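Local coordinates for protein endo-1,4-b-d-mannanase (Trichoderma reesei, PDB 1QNR) that probably hydrolyses internal beta-1,4-mannosidic linkages of mannans, as an endo-acting glycoside hydrolase of family 5 built on a TIM barrel, at residues S8-N13 with A264-G269; S46-K51 with V325-S330; K146-V151 with S188-S193. All blocks are in the same frame, centred on the assembly; numbering follows the deposited sequence.

Interaction 1: residues S8-N13 with A264-G269; sequences SGTQFN and ACLAAG
No ring stands between T10 and its partners L266 and G269; the flat group at the contact is the G269 carbonyl, whose oxygen lies 3.9 Å from T10 CG2. The ring of F12 turns inward instead, meeting F237 edge-to-face and F162 with the planes at about 55°. The motifs are a tight beta-hairpin and a Schellman helix end. S8 N to Q11 O and Q11 N to S8 O close the two-residue hairpin turn G9-T10, with G9 at positive phi. Helix 253-267 finishes in the Schellman motif, where G269, also at positive phi, bonds its N back to L266 O at 3.0 Å. T10 holds its methyl anti to the carbonyl carbon, beside its own N, which directs CG2 at the helix end; there L266 CD1 meets it at 4.0 Å. R298 touches both side chains. With F12 buried, the hairpin's position is consistent with a small N-terminal sheet lying across the bottom of the TIM barrel. The surface touch is slight, one methyl meeting a leucine methyl and a carbonyl oxygen, and its polar link is indirect. One water donates to both backbones, to G9 O at 2.9 Å and to G269 O at 2.8 Å.

Interaction 2: residues S46-K51 with V325-S330; sequences SSSGLK and VWYNSS. With NAG (2-acetamido-2-deoxy-beta-D-glucopyranose), chain I.
The ring of Y327 ends beside S47 and S48, with S48 at one edge and the sugar at the other. CG is anti to the backbone N (chi1 177°), and this brings the ring from the strand 325-326 side up to the end of helix 35-47. Along one edge, near the ring plane, S48 OG comes within 3.7 Å of Y327 CE1. At the other edge, also in plane, the acetamido methyl C8 of the NAG lies 3.8 Å from Y327 CE2. N328 OD1 sits above one face, offset toward the rim, while H44 stacks with the ring and W332 meets it edge-to-face. S48 OG is not bonded to the tyrosine: its partners are H44 O and W332 NE1, so the same two residues that pack on the ring also hold the serine beside it. The phenol end meets S47 through water, which lies 3.0 Å from Y327 OH and 2.9 Å from S47 OG. A leucine in place of Y327 would probably leave that water without its second protein partner and strip H44 and W332 of the ring they pack on. Behind the tyrosine the chain makes a type II turn from W326 to S329, with N328 at positive phi. W326 O takes two donors from S329, its N and its OG, the latter at 2.7 Å in the carbonyl plane; S329, the N-cap of helix 330-343, also bonds W332 N. The sugar is linked by N328 ND2 to its C1, in an Asn-Ser-Ser sequon. With no direct hydrogen bond between the two segments, the placing of this glycosylated turn against the helix end probably rests on packing round the tyrosine ring and on the water between the two hydroxyls.

Interaction 3: residues K146-V151 with S188-S193; sequences KYVQAV and SQYVKS
Y190 gives up the largest area here, V148 the next and Q149 the third, and the tyrosine touches both of the others. Its CG stands anti to the backbone N (chi1 178°), which carries the ring across to helix 138-155. V148 CG1 approaches that ring obliquely, 4.3 Å from Y190 CE2. The same methyl meets V191 CG2 at 4.0 Å, the two valine side chains crossing at about a right angle. At the far end of the ring Y190 OH rests 3.5 Å from Q149 CB, against the aliphatic base of the glutamine. Q149 bends at its second torsion, and its amide leads away from the opposite helix, the amide and ring planes being 51° apart. Behind the tyrosine, S193 OG donates to Y190 O at 2.7 Å, meeting a lone pair of that oxygen, a bond back into its own helix. Inward of this layer V148 packs on F110, while V191 packs on W164 and V200 of the barrel strands. The axes of the two segments run in the same sense, 34° apart and 10.6 Å at their closest. Two neighbouring helices running alike, with strand 161-165 between them in the chain and apolar residues facing the strands, are characteristic of the outer helical layer of a (beta/alpha)8 TIM barrel.

How the interactions relate
The three contacts lie at separate points round one barrel, with no element shared and no direct touch between them. Interactions 2 and 3 sit on opposite sides of the chain's centre, about 33 Å apart between centres. Interaction 1 is the surface contact, while interactions 2 and 3 are partly buried and each includes at least one buried residue among those that touch. None has a direct hydrogen bond across it. Interactions 1 and 2 each pair a Schellman helix end with a turn and add a bridging water, to two backbone carbonyls in the first and two hydroxyls in the second. Interaction 3, helix against helix, relies on methyl groups and a tyrosine ring.

Interaction 1: residues S8-N13 with A264-G269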
loop_
_atom_site.group_PDB
_atom_site.type_symbol
_atom_site.label_atom_id
_atom_site.label_comp_id
_atom_site.label_asym_id
_atom_site.label_seq_id
_atom_site.Cartn_x
_atom_site.Cartn_y
_atom_site.Cartn_z
ATOM N N SER A 8 7.078 18.101 -4.038
ATOM C CA SER A 8 7.555 19.405 -4.638
ATOM C C SER A 8 6.645 19.540 -5.842
ATOM O O SER A 8 6.515 18.710 -6.763
ATOM C CB SER A 8 9.028 19.226 -5.043
ATOM O OG SER A 8 9.523 20.456 -5.596
ATOM N N GLY A 9 5.801 20.640 -5.876
ATOM C CA GLY A 9 4.821 20.717 -7.008
ATOM C C GLY A 9 3.818 19.578 -6.923
ATOM O O GLY A 9 3.337 19.389 -5.788
ATOM N N THR A 10 3.540 18.852 -7.988
ATOM C CA THR A 10 2.692 17.676 -7.939
ATOM C C THR A 10 3.523 16.400 -8.282
ATOM O O THR A 10 2.966 15.374 -8.696
ATOM C CB THR A 10 1.455 17.689 -8.839
ATOM O OG1 THR A 10 1.924 18.130 -10.126
ATOM C CG2 THR A 10 0.395 18.695 -8.331
ATOM N N GLN A 11 4.762 16.475 -7.821
ATOM C CA GLN A 11 5.709 15.366 -7.987
ATOM C C GLN A 11 6.312 15.000 -6.625
ATOM O O GLN A 11 6.294 15.794 -5.682
ATOM C CB GLN A 11 6.851 15.642 -8.988
ATOM C CG GLN A 11 6.463 16.446 -10.214
ATOM C CD GLN A 11 7.557 16.686 -11.220
ATOM O OE1 GLN A 11 8.061 15.723 -11.810
ATOM N NE2 GLN A 11 7.901 17.954 -11.386
ATOM N N PHE A 12 6.929 13.805 -6.539
ATOM C CA PHE A 12 7.654 13.455 -5.327
ATOM C C PHE A 12 9.148 13.819 -5.379
ATOM O O PHE A 12 9.753 13.756 -6.465
ATOM C CB PHE A 12 7.517 11.935 -5.004
ATOM C CG PHE A 12 6.079 11.547 -4.673
ATOM C CD1 PHE A 12 5.553 11.782 -3.405
ATOM C CD2 PHE A 12 5.279 10.988 -5.639
ATOM C CE1 PHE A 12 4.233 11.420 -3.107
ATOM C CE2 PHE A 12 3.959 10.643 -5.346
ATOM C CZ PHE A 12 3.392 10.878 -4.097
ATOM N N ASN A 13 9.689 14.196 -4.221
ATOM C CA ASN A 13 11.132 14.446 -4.073
ATOM C C ASN A 13 11.711 13.322 -3.201
ATOM O O ASN A 13 11.403 13.223 -2.015
ATOM C CB ASN A 13 11.304 15.830 -3.369
ATOM C CG ASN A 13 12.741 16.224 -3.188
ATOM O OD1 ASN A 13 13.631 15.387 -3.122
ATOM N ND2 ASN A 13 13.048 17.556 -3.051
ATOM N N ALA A 264 -8.446 13.972 -11.053
ATOM C CA ALA A 264 -9.011 14.294 -9.754
ATOM C C ALA A 264 -7.928 14.632 -8.698
ATOM O O ALA A 264 -8.088 15.615 -7.922
ATOM C CB ALA A 264 -9.875 13.094 -9.276
ATOM N N CYS A 265 -6.775 13.946 -8.738
ATOM C CA CYS A 265 -5.655 14.338 -7.866
ATOM C C CYS A 265 -5.135 15.737 -8.237
ATOM O O CYS A 265 -5.027 16.592 -7.344
ATOM C CB CYS A 265 -4.492 13.317 -7.988
ATOM S SG CYS A 265 -4.717 11.801 -7.033
ATOM N N LEU A 266 -4.936 16.004 -9.524
ATOM C CA LEU A 266 -4.399 17.332 -9.968
ATOM C C LEU A 266 -5.422 18.409 -9.648
ATOM O O LEU A 266 -4.978 19.531 -9.203
ATOM C CB LEU A 266 -4.087 17.219 -11.471
ATOM C CG LEU A 266 -3.470 18.545 -12.079
ATOM C CD1 LEU A 266 -2.178 18.944 -11.401
ATOM C CD2 LEU A 266 -3.352 18.289 -13.585
ATOM N N ALA A 267 -6.731 18.157 -9.730
ATOM C CA ALA A 267 -7.736 19.168 -9.282
ATOM C C ALA A 267 -7.638 19.465 -7.812
ATOM O O ALA A 267 -7.950 20.624 -7.400
ATOM C CB ALA A 267 -9.143 18.741 -9.687
ATOM N N ALA A 268 -7.266 18.523 -6.952
ATOM C CA ALA A 268 -7.078 18.742 -5.533
ATOM C C ALA A 268 -5.674 19.276 -5.218
ATOM O O ALA A 268 -5.299 19.445 -4.003
ATOM C CB ALA A 268 -7.355 17.430 -4.758
ATOM N N GLY A 269 -4.797 19.529 -6.186
ATOM C CA GLY A 269 -3.491 20.079 -5.985
ATOM C C GLY A 269 -2.395 19.111 -5.527
ATOM O O GLY A 269 -1.377 19.599 -4.989
HETATM O O HOH W 1 1.149 18.661 -4.102
#

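Interaction 2: residues S46-K51 with V325-S330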
loop_
_atom_site.group_PDB
_atom_site.type_symbol
_atom_site.label_atom_id
_atom_site.label_comp_id
_atom_site.label_asym_id
_atom_site.label_seq_id
_atom_site.Cartn_x
_atom_site.Cartn_y
_atom_site.Cartn_z
ATOM N N SER A 46 16.438 -2.930 -5.860
ATOM C CA SER A 46 17.256 -1.730 -6.040
ATOM C C SER A 46 18.069 -1.780 -7.338
ATOM O O SER A 46 18.102 -0.778 -8.086
ATOM C CB SER A 46 18.092 -1.519 -4.808
ATOM O OG SER A 46 19.075 -0.475 -5.023
ATOM N N SER A 47 18.708 -2.928 -7.642
ATOM C CA SER A 47 19.492 -2.965 -8.914
ATOM C C SER A 47 18.630 -2.907 -10.162
ATOM O O SER A 47 19.042 -2.499 -11.280
ATOM C CB SER A 47 20.427 -4.184 -8.903
ATOM O OG SER A 47 19.702 -5.359 -9.002
ATOM N N SER A 48 17.310 -3.248 -10.078
ATOM C CA SER A 48 16.379 -3.077 -11.196
ATOM C C SER A 48 15.996 -1.609 -11.409
ATOM O O SER A 48 15.388 -1.296 -12.448
ATOM C CB SER A 48 15.081 -3.879 -10.843
ATOM O OG SER A 48 15.291 -5.279 -10.829
ATOM N N GLY A 49 16.304 -0.729 -10.476
ATOM C CA GLY A 49 15.988 0.697 -10.637
ATOM C C GLY A 49 14.707 1.172 -9.979
ATOM O O GLY A 49 14.313 2.316 -10.213
ATOM N N LEU A 50 14.040 0.266 -9.229
ATOM C CA LEU A 50 12.819 0.646 -8.518
ATOM C C LEU A 50 13.222 1.407 -7.250
ATOM O O LEU A 50 14.242 1.074 -6.588
ATOM C CB LEU A 50 12.029 -0.639 -8.179
ATOM C CG LEU A 50 11.537 -1.421 -9.423
ATOM C CD1 LEU A 50 10.827 -2.707 -8.957
ATOM C CD2 LEU A 50 10.618 -0.612 -10.319
ATOM N N LYS A 51 12.362 2.337 -6.856
ATOM C CA LYS A 51 12.769 3.228 -5.712
ATOM C C LYS A 51 11.891 3.043 -4.497
ATOM O O LYS A 51 12.273 3.478 -3.352
ATOM C CB LYS A 51 12.631 4.724 -6.144
ATOM C CG LYS A 51 13.815 5.133 -7.088
ATOM C CD LYS A 51 13.703 6.678 -7.359
ATOM C CE LYS A 51 14.940 7.092 -8.203
ATOM N NZ LYS A 51 14.917 8.609 -8.489
ATOM N N VAL A 325 5.211 -11.079 -10.900
ATOM C CA VAL A 325 6.231 -10.846 -11.942
ATOM C C VAL A 325 7.531 -11.291 -11.297
ATOM O O VAL A 325 8.041 -10.671 -10.347
ATOM C CB VAL A 325 6.273 -9.372 -12.390
ATOM C CG1 VAL A 325 7.434 -9.176 -13.396
ATOM C CG2 VAL A 325 4.928 -8.889 -12.952
ATOM N N TRP A 326 8.089 -12.438 -11.709
ATOM C CA TRP A 326 9.277 -13.028 -11.079
ATOM C C TRP A 326 10.557 -12.300 -11.494
ATOM O O TRP A 326 10.760 -12.032 -12.724
ATOM C CB TRP A 326 9.406 -14.513 -11.479
ATOM C CG TRP A 326 8.293 -15.402 -10.917
ATOM C CD1 TRP A 326 7.152 -15.842 -11.615
ATOM C CD2 TRP A 326 8.226 -15.910 -9.570
ATOM N NE1 TRP A 326 6.397 -16.559 -10.712
ATOM C CE2 TRP A 326 7.012 -16.602 -9.486
ATOM C CE3 TRP A 326 9.010 -15.795 -8.426
ATOM C CZ2 TRP A 326 6.623 -17.243 -8.304
ATOM C CZ3 TRP A 326 8.611 -16.406 -7.222
ATOM C CH2 TRP A 326 7.394 -17.153 -7.193
ATOM N N TYR A 327 11.435 -11.987 -10.531
ATOM C CA TYR A 327 12.694 -11.272 -10.908
ATOM C C TYR A 327 13.474 -12.081 -11.963
ATOM O O TYR A 327 13.588 -13.328 -11.948
ATOM C CB TYR A 327 13.582 -11.218 -9.646
ATOM C CG TYR A 327 14.955 -10.585 -9.890
ATOM C CD1 TYR A 327 15.104 -9.296 -10.413
ATOM C CD2 TYR A 327 16.089 -11.386 -9.632
ATOM C CE1 TYR A 327 16.368 -8.804 -10.649
ATOM C CE2 TYR A 327 17.345 -10.872 -9.931
ATOM C CZ TYR A 327 17.457 -9.590 -10.390
ATOM O OH TYR A 327 18.727 -9.091 -10.625
ATOM N N ASN A 328 14.007 -11.342 -12.957
ATOM C CA ASN A 328 14.871 -11.878 -14.021
ATOM C C ASN A 328 14.113 -12.651 -15.095
ATOM O O ASN A 328 14.756 -13.149 -16.062
ATOM C CB ASN A 328 16.000 -12.802 -13.466
ATOM C CG ASN A 328 17.301 -12.117 -13.623
ATOM O OD1 ASN A 328 17.539 -10.976 -13.972
ATOM N ND2 ASN A 328 18.390 -12.909 -13.312
ATOM N N SER A 329 12.804 -12.764 -15.073
ATOM C CA SER A 329 11.992 -13.413 -16.099
ATOM C C SER A 329 11.783 -12.508 -17.293
ATOM O O SER A 329 12.098 -11.303 -17.311
ATOM C CB SER A 329 10.662 -13.814 -15.468
ATOM O OG SER A 329 9.806 -12.651 -15.200
ATOM N N SER A 330 11.154 -13.088 -18.363
ATOM C CA SER A 330 10.791 -12.278 -19.508
ATOM C C SER A 330 9.762 -11.197 -19.138
ATOM O O SER A 330 9.796 -10.085 -19.709
ATOM C CB SER A 330 10.216 -13.145 -20.647
ATOM O OG SER A 330 9.171 -13.957 -20.307
HETATM C C1 NAG I . 19.985 -12.649 -13.226
HETATM C C2 NAG I . 20.791 -13.549 -12.311
HETATM C C3 NAG I . 22.253 -13.251 -12.484
HETATM C C4 NAG I . 22.549 -13.275 -13.995
HETATM C C5 NAG I . 21.642 -12.433 -14.888
HETATM C C6 NAG I . 21.844 -12.763 -16.362
HETATM C C7 NAG I . 19.728 -14.346 -10.256
HETATM C C8 NAG I . 19.243 -14.004 -8.871
HETATM N N2 NAG I . 20.325 -13.320 -10.900
HETATM O O3 NAG I . 22.872 -14.383 -11.802
HETATM O O4 NAG I . 23.902 -12.765 -14.218
HETATM O O5 NAG I . 20.266 -12.805 -14.651
HETATM O O6 NAG I . 21.241 -11.747 -17.116
HETATM O O7 NAG I . 19.576 -15.399 -10.689
HETATM O O HOH W 2 18.847 -6.220 -11.643
#

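Interaction 3: residues K146-V151 with S188-S193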
loop_
_atom_site.group_PDB
_atom_site.type_symbol
_atom_site.label_atom_id
_atom_site.label_comp_id
_atom_site.label_asym_id
_atom_site.label_seq_id
_atom_site.Cartn_x
_atom_site.Cartn_y
_atom_site.Cartn_z
ATOM N N LYS A 146 -3.826 2.215 19.199
ATOM C CA LYS A 146 -2.664 1.785 20.007
ATOM C C LYS A 146 -1.670 1.060 19.095
ATOM O O LYS A 146 -0.439 1.250 19.240
ATOM C CB LYS A 146 -3.102 0.828 21.135
ATOM C CG LYS A 146 -3.766 1.466 22.337
ATOM C CD LYS A 146 -4.008 0.400 23.438
ATOM C CE LYS A 146 -2.729 -0.068 24.062
ATOM N NZ LYS A 146 -2.904 -0.622 25.448
ATOM N N TYR A 147 -2.157 0.282 18.113
ATOM C CA TYR A 147 -1.215 -0.399 17.166
ATOM C C TYR A 147 -0.570 0.576 16.216
ATOM O O TYR A 147 0.665 0.504 16.028
ATOM C CB TYR A 147 -2.056 -1.497 16.371
ATOM C CG TYR A 147 -1.098 -2.285 15.484
ATOM C CD1 TYR A 147 -0.173 -3.165 16.097
ATOM C CD2 TYR A 147 -1.091 -2.133 14.103
ATOM C CE1 TYR A 147 0.758 -3.852 15.330
ATOM C CE2 TYR A 147 -0.151 -2.833 13.325
ATOM C CZ TYR A 147 0.778 -3.620 13.952
ATOM O OH TYR A 147 1.754 -4.314 13.175
ATOM N N VAL A 148 -1.278 1.549 15.676
ATOM C CA VAL A 148 -0.684 2.650 14.894
ATOM C C VAL A 148 0.451 3.290 15.701
ATOM O O VAL A 148 1.551 3.561 15.144
ATOM C CB VAL A 148 -1.761 3.684 14.482
ATOM C CG1 VAL A 148 -1.127 4.937 13.865
ATOM C CG2 VAL A 148 -2.768 3.094 13.489
ATOM N N GLN A 149 0.157 3.668 16.972
ATOM C CA GLN A 149 1.293 4.281 17.724
ATOM C C GLN A 149 2.490 3.355 17.854
ATOM O O GLN A 149 3.664 3.879 17.799
ATOM C CB GLN A 149 0.750 4.754 19.112
ATOM C CG GLN A 149 1.788 5.574 19.887
ATOM C CD GLN A 149 2.850 4.876 20.672
ATOM O OE1 GLN A 149 2.787 3.698 21.068
ATOM N NE2 GLN A 149 3.949 5.587 21.001
ATOM N N ALA A 150 2.240 2.078 18.086
ATOM C CA ALA A 150 3.396 1.145 18.255
ATOM C C ALA A 150 4.212 1.029 16.982
ATOM O O ALA A 150 5.447 0.866 17.094
ATOM C CB ALA A 150 2.854 -0.224 18.672
ATOM N N VAL A 151 3.579 1.120 15.782
ATOM C CA VAL A 151 4.393 1.024 14.562
ATOM C C VAL A 151 5.040 2.341 14.214
ATOM O O VAL A 151 6.291 2.437 14.028
ATOM C CB VAL A 151 3.492 0.565 13.376
ATOM C CG1 VAL A 151 4.270 0.600 12.019
ATOM C CG2 VAL A 151 2.978 -0.887 13.630
ATOM N N SER A 188 -5.888 10.184 10.140
ATOM C CA SER A 188 -4.674 10.849 9.539
ATOM C C SER A 188 -4.232 12.001 10.431
ATOM O O SER A 188 -3.039 12.249 10.514
ATOM C CB SER A 188 -4.919 11.278 8.095
ATOM O OG SER A 188 -6.047 12.214 7.945
ATOM N N GLN A 189 -5.152 12.782 11.032
ATOM C CA GLN A 189 -4.730 13.781 12.038
ATOM C C GLN A 189 -3.978 13.133 13.176
ATOM O O GLN A 189 -2.920 13.689 13.637
ATOM C CB GLN A 189 -5.958 14.562 12.620
ATOM C CG GLN A 189 -6.594 15.545 11.669
ATOM C CD GLN A 189 -7.893 16.141 12.243
ATOM O OE1 GLN A 189 -8.179 15.995 13.450
ATOM N NE2 GLN A 189 -8.613 16.826 11.391
ATOM N N TYR A 190 -4.388 11.954 13.667
ATOM C CA TYR A 190 -3.643 11.260 14.742
ATOM C C TYR A 190 -2.263 10.863 14.286
ATOM O O TYR A 190 -1.253 11.059 15.025
ATOM C CB TYR A 190 -4.470 10.032 15.195
ATOM C CG TYR A 190 -3.798 9.196 16.270
ATOM C CD1 TYR A 190 -3.478 9.808 17.495
ATOM C CD2 TYR A 190 -3.438 7.857 16.144
ATOM C CE1 TYR A 190 -2.807 9.147 18.545
ATOM C CE2 TYR A 190 -2.837 7.129 17.169
ATOM C CZ TYR A 190 -2.497 7.817 18.327
ATOM O OH TYR A 190 -1.826 7.098 19.342
ATOM N N VAL A 191 -2.115 10.307 13.081
ATOM C CA VAL A 191 -0.768 9.931 12.593
ATOM C C VAL A 191 0.126 11.166 12.508
ATOM O O VAL A 191 1.306 11.110 12.972
ATOM C CB VAL A 191 -0.836 9.246 11.191
ATOM C CG1 VAL A 191 0.573 8.902 10.645
ATOM C CG2 VAL A 191 -1.636 7.936 11.278
ATOM N N LYS A 192 -0.386 12.291 12.007
ATOM C CA LYS A 192 0.419 13.533 11.938
ATOM C C LYS A 192 0.823 14.027 13.326
ATOM O O LYS A 192 1.905 14.675 13.492
ATOM C CB LYS A 192 -0.304 14.635 11.147
ATOM C CG LYS A 192 -0.481 14.277 9.649
ATOM C CD LYS A 192 0.834 14.351 8.880
ATOM C CE LYS A 192 0.551 14.466 7.365
ATOM N NZ LYS A 192 1.786 14.468 6.520
ATOM N N SER A 193 0.021 13.728 14.365
ATOM C CA SER A 193 0.369 14.139 15.753
ATOM C C SER A 193 1.487 13.300 16.340
ATOM O O SER A 193 2.118 13.702 17.350
ATOM C CB SER A 193 -0.880 14.022 16.682
ATOM O OG SER A 193 -1.171 12.698 17.177
#